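Local coordinates for glucosamine kinase (Streptacidiphilus jiangxiensis, PDB 6HWJ), which phosphorylates D-glucosamine to D-glucosamine 6-phosphate with ATP and magnesium, and acts more weakly on glucose, at residues Arg236-Gly250 with Glu285-Val297. Sequence-based numbering, arbitrary orientation.
Sequences RGRTPATAADVAAWG and ELDALAGTPLIDV
Thr239 and Leu294 form an antiparallel hydrogen-bonded pair. Thr239 N donates to Leu294 O at 2.8 Å, and Leu294 N donates back to Thr239 O at 2.8 Å. Ala241 N donates almost straight to Thr292 O at 2.9 Å, and Gly291 N donates to Ala241 O at 2.7 Å. Gly291 is in the type II turn Leu289-Thr292. At the other end, Arg236 NH1 meets Asp296 OD2 at the guanidinium edge, with guanidinium and carboxylate planes 12° apart. This salt bridge, very short at 2.5 Å, is doubtful in length, as Arg236 is poorly ordered. Asp296 OD1 pairs with Arg332, which also binds Thr239 OG1. A water joins Gly237 O to Asp296 N.

Leu294 CD2 sits at the edge of the Trp249 ring, 3.9 Å from CZ2, while Leu294 CD1 reaches Ala241 CB. The backbone points Val246 CB at Leu286 O (3.4 Å); chi1 of -60° sets CG2 between the backbone N and carbonyl carbon, 3.5 Å from the same oxygen. Leu286 CD1 rests on Gly250. A Thr242-Asp245 capping box starts helix 243-263.

Strand 293-295 is the middle of a three-stranded sheet. Backbone bonds fix the register; Val246 and Trp249 pack the first helical turns against 3-10 segment 285-288 and strand 293-295.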
# COMPACT_ATOMS: atom_id res chain seq x y z
N ARG A 236 17.70 -4.14 3.28
CA ARG A 236 17.72 -3.37 4.51
C ARG A 236 17.85 -4.25 5.75
O ARG A 236 17.99 -3.73 6.86
CB ARG A 236 16.45 -2.52 4.63
CG ARG A 236 16.40 -1.34 3.65
CD ARG A 236 15.44 -0.25 4.09
NE ARG A 236 15.85 0.38 5.35
CZ ARG A 236 15.34 0.09 6.55
NH1 ARG A 236 14.38 -0.82 6.68
NH2 ARG A 236 15.79 0.71 7.62
N GLY A 237 17.79 -5.56 5.59
CA GLY A 237 17.98 -6.49 6.68
C GLY A 237 16.73 -7.29 6.96
O GLY A 237 15.69 -7.14 6.31
N ARG A 238 16.84 -8.15 7.96
CA ARG A 238 15.73 -9.02 8.34
C ARG A 238 15.74 -9.18 9.85
O ARG A 238 16.76 -8.92 10.50
CB ARG A 238 15.84 -10.38 7.65
CG ARG A 238 17.08 -11.15 8.09
CD ARG A 238 17.27 -12.40 7.25
NE ARG A 238 17.34 -12.08 5.82
CZ ARG A 238 17.52 -12.98 4.87
NH1 ARG A 238 17.67 -14.26 5.18
NH2 ARG A 238 17.57 -12.60 3.60
N THR A 239 14.61 -9.62 10.39
CA THR A 239 14.45 -9.83 11.83
C THR A 239 13.78 -11.18 12.04
O THR A 239 12.68 -11.41 11.51
CB THR A 239 13.62 -8.71 12.45
OG1 THR A 239 14.21 -7.43 12.18
CG2 THR A 239 13.51 -8.91 13.95
N PRO A 240 14.36 -12.08 12.83
CA PRO A 240 13.67 -13.36 13.12
C PRO A 240 12.41 -13.12 13.95
O PRO A 240 12.44 -12.42 14.96
CB PRO A 240 14.71 -14.17 13.90
CG PRO A 240 16.03 -13.49 13.66
CD PRO A 240 15.70 -12.03 13.44
N ALA A 241 11.30 -13.70 13.50
CA ALA A 241 10.09 -13.71 14.31
C ALA A 241 10.35 -14.42 15.63
O ALA A 241 11.06 -15.43 15.68
CB ALA A 241 8.96 -14.40 13.56
N THR A 242 9.78 -13.88 16.70
CA THR A 242 9.92 -14.47 18.02
C THR A 242 8.76 -15.41 18.30
O THR A 242 7.75 -15.42 17.60
CB THR A 242 9.99 -13.38 19.09
OG1 THR A 242 8.78 -12.61 19.05
CG2 THR A 242 11.18 -12.46 18.85
N ALA A 243 8.91 -16.22 19.37
CA ALA A 243 7.80 -17.03 19.83
C ALA A 243 6.57 -16.16 20.10
O ALA A 243 5.45 -16.51 19.72
CB ALA A 243 8.19 -17.80 21.10
N ALA A 244 6.78 -15.01 20.75
CA ALA A 244 5.66 -14.12 21.03
C ALA A 244 5.02 -13.61 19.75
O ALA A 244 3.79 -13.46 19.68
CB ALA A 244 6.13 -12.95 21.90
N ASP A 245 5.83 -13.33 18.73
CA ASP A 245 5.29 -12.88 17.45
C ASP A 245 4.32 -13.90 16.87
O ASP A 245 3.17 -13.58 16.56
CB ASP A 245 6.42 -12.61 16.46
CG ASP A 245 7.19 -11.34 16.77
OD1 ASP A 245 6.62 -10.43 17.41
OD2 ASP A 245 8.37 -11.26 16.37
N VAL A 246 4.78 -15.15 16.70
CA VAL A 246 3.94 -16.14 16.02
C VAL A 246 2.74 -16.46 16.89
O VAL A 246 1.64 -16.71 16.37
CB VAL A 246 4.75 -17.40 15.67
CG1 VAL A 246 5.90 -17.04 14.75
CG2 VAL A 246 5.25 -18.11 16.94
N ALA A 247 2.91 -16.47 18.22
CA ALA A 247 1.77 -16.66 19.10
C ALA A 247 0.75 -15.55 18.94
O ALA A 247 -0.46 -15.81 18.88
CB ALA A 247 2.25 -16.75 20.55
N ALA A 248 1.21 -14.30 18.85
CA ALA A 248 0.30 -13.19 18.58
C ALA A 248 -0.43 -13.36 17.25
O ALA A 248 -1.62 -13.04 17.14
CB ALA A 248 1.07 -11.86 18.58
N TRP A 249 0.28 -13.83 16.21
CA TRP A 249 -0.38 -14.03 14.92
C TRP A 249 -1.58 -14.97 15.07
O TRP A 249 -2.66 -14.70 14.55
CB TRP A 249 0.59 -14.61 13.89
CG TRP A 249 1.79 -13.76 13.55
CD1 TRP A 249 2.01 -12.47 13.93
CD2 TRP A 249 2.91 -14.14 12.76
NE1 TRP A 249 3.22 -12.03 13.44
CE2 TRP A 249 3.79 -13.04 12.71
CE3 TRP A 249 3.27 -15.32 12.09
CZ2 TRP A 249 5.00 -13.09 12.04
CZ3 TRP A 249 4.47 -15.36 11.41
CH2 TRP A 249 5.32 -14.25 11.38
N GLY A 250 -1.38 -16.07 15.79
CA GLY A 250 -2.45 -17.05 15.94
C GLY A 250 -3.65 -16.50 16.70
O GLY A 250 -4.80 -16.76 16.34
N GLU A 285 -0.29 -24.56 14.02
CA GLU A 285 1.08 -24.90 13.68
C GLU A 285 1.98 -23.68 13.56
O GLU A 285 3.19 -23.83 13.35
CB GLU A 285 1.11 -25.70 12.38
CG GLU A 285 0.37 -27.04 12.47
CD GLU A 285 0.97 -27.96 13.52
OE1 GLU A 285 2.21 -28.01 13.64
OE2 GLU A 285 0.19 -28.63 14.23
N LEU A 286 1.44 -22.47 13.70
CA LEU A 286 2.27 -21.27 13.68
C LEU A 286 3.28 -21.26 14.82
O LEU A 286 4.34 -20.63 14.69
CB LEU A 286 1.38 -20.03 13.75
CG LEU A 286 0.58 -19.74 12.49
CD1 LEU A 286 -0.39 -18.59 12.73
CD2 LEU A 286 1.50 -19.42 11.33
N ASP A 287 2.98 -21.93 15.93
CA ASP A 287 3.90 -21.89 17.06
C ASP A 287 5.26 -22.48 16.71
O ASP A 287 6.27 -22.12 17.31
CB ASP A 287 3.29 -22.63 18.26
CG ASP A 287 2.00 -21.99 18.74
OD1 ASP A 287 1.86 -20.75 18.59
OD2 ASP A 287 1.13 -22.71 19.28
N ALA A 288 5.31 -23.38 15.73
CA ALA A 288 6.57 -23.99 15.32
C ALA A 288 7.35 -23.14 14.32
O ALA A 288 8.42 -23.56 13.89
CB ALA A 288 6.31 -25.36 14.70
N LEU A 289 6.84 -21.97 13.95
CA LEU A 289 7.48 -21.13 12.94
C LEU A 289 8.27 -19.98 13.55
O LEU A 289 8.63 -19.04 12.83
CB LEU A 289 6.43 -20.59 11.97
CG LEU A 289 5.65 -21.67 11.22
CD1 LEU A 289 4.68 -21.05 10.27
CD2 LEU A 289 6.58 -22.64 10.49
N ALA A 290 8.57 -20.04 14.84
CA ALA A 290 9.45 -19.05 15.44
C ALA A 290 10.80 -19.08 14.74
O ALA A 290 11.34 -20.14 14.43
CB ALA A 290 9.63 -19.33 16.93
N GLY A 291 11.35 -17.89 14.49
CA GLY A 291 12.59 -17.76 13.76
C GLY A 291 12.42 -17.46 12.28
O GLY A 291 13.40 -17.15 11.61
N THR A 292 11.20 -17.55 11.75
CA THR A 292 11.00 -17.27 10.33
C THR A 292 11.34 -15.81 10.04
O THR A 292 11.08 -14.94 10.88
CB THR A 292 9.55 -17.58 9.93
OG1 THR A 292 9.44 -17.60 8.51
CG2 THR A 292 8.59 -16.55 10.50
N PRO A 293 11.95 -15.52 8.89
CA PRO A 293 12.49 -14.16 8.67
C PRO A 293 11.40 -13.14 8.38
O PRO A 293 10.52 -13.37 7.54
CB PRO A 293 13.43 -14.34 7.47
CG PRO A 293 12.84 -15.50 6.72
CD PRO A 293 12.29 -16.44 7.79
N LEU A 294 11.48 -12.01 9.06
CA LEU A 294 10.64 -10.84 8.75
C LEU A 294 11.48 -9.78 8.05
O LEU A 294 12.63 -9.52 8.46
CB LEU A 294 10.02 -10.25 10.02
CG LEU A 294 9.42 -11.27 11.01
CD1 LEU A 294 8.96 -10.56 12.29
CD2 LEU A 294 8.28 -12.00 10.33
N ILE A 295 10.92 -9.18 7.01
CA ILE A 295 11.57 -8.14 6.22
C ILE A 295 10.61 -6.97 6.03
O ILE A 295 9.42 -7.07 6.34
CB ILE A 295 12.05 -8.64 4.84
CG1 ILE A 295 10.88 -9.16 4.01
CG2 ILE A 295 13.12 -9.75 5.00
CD1 ILE A 295 11.19 -9.31 2.53
N ASP A 296 11.13 -5.86 5.53
CA ASP A 296 10.27 -4.80 5.00
C ASP A 296 9.44 -5.37 3.85
O ASP A 296 10.01 -5.92 2.89
CB ASP A 296 11.12 -3.62 4.51
CG ASP A 296 11.89 -2.92 5.63
OD1 ASP A 296 11.72 -3.26 6.82
OD2 ASP A 296 12.70 -2.04 5.31
N VAL A 297 8.12 -5.25 3.93
CA VAL A 297 7.23 -5.81 2.93
C VAL A 297 6.36 -4.69 2.35
O VAL A 297 6.34 -3.57 2.85
CB VAL A 297 6.35 -6.95 3.47
CG1 VAL A 297 7.20 -8.14 3.92
CG2 VAL A 297 5.46 -6.47 4.62
O HOH W 1 13.96 -5.53 5.11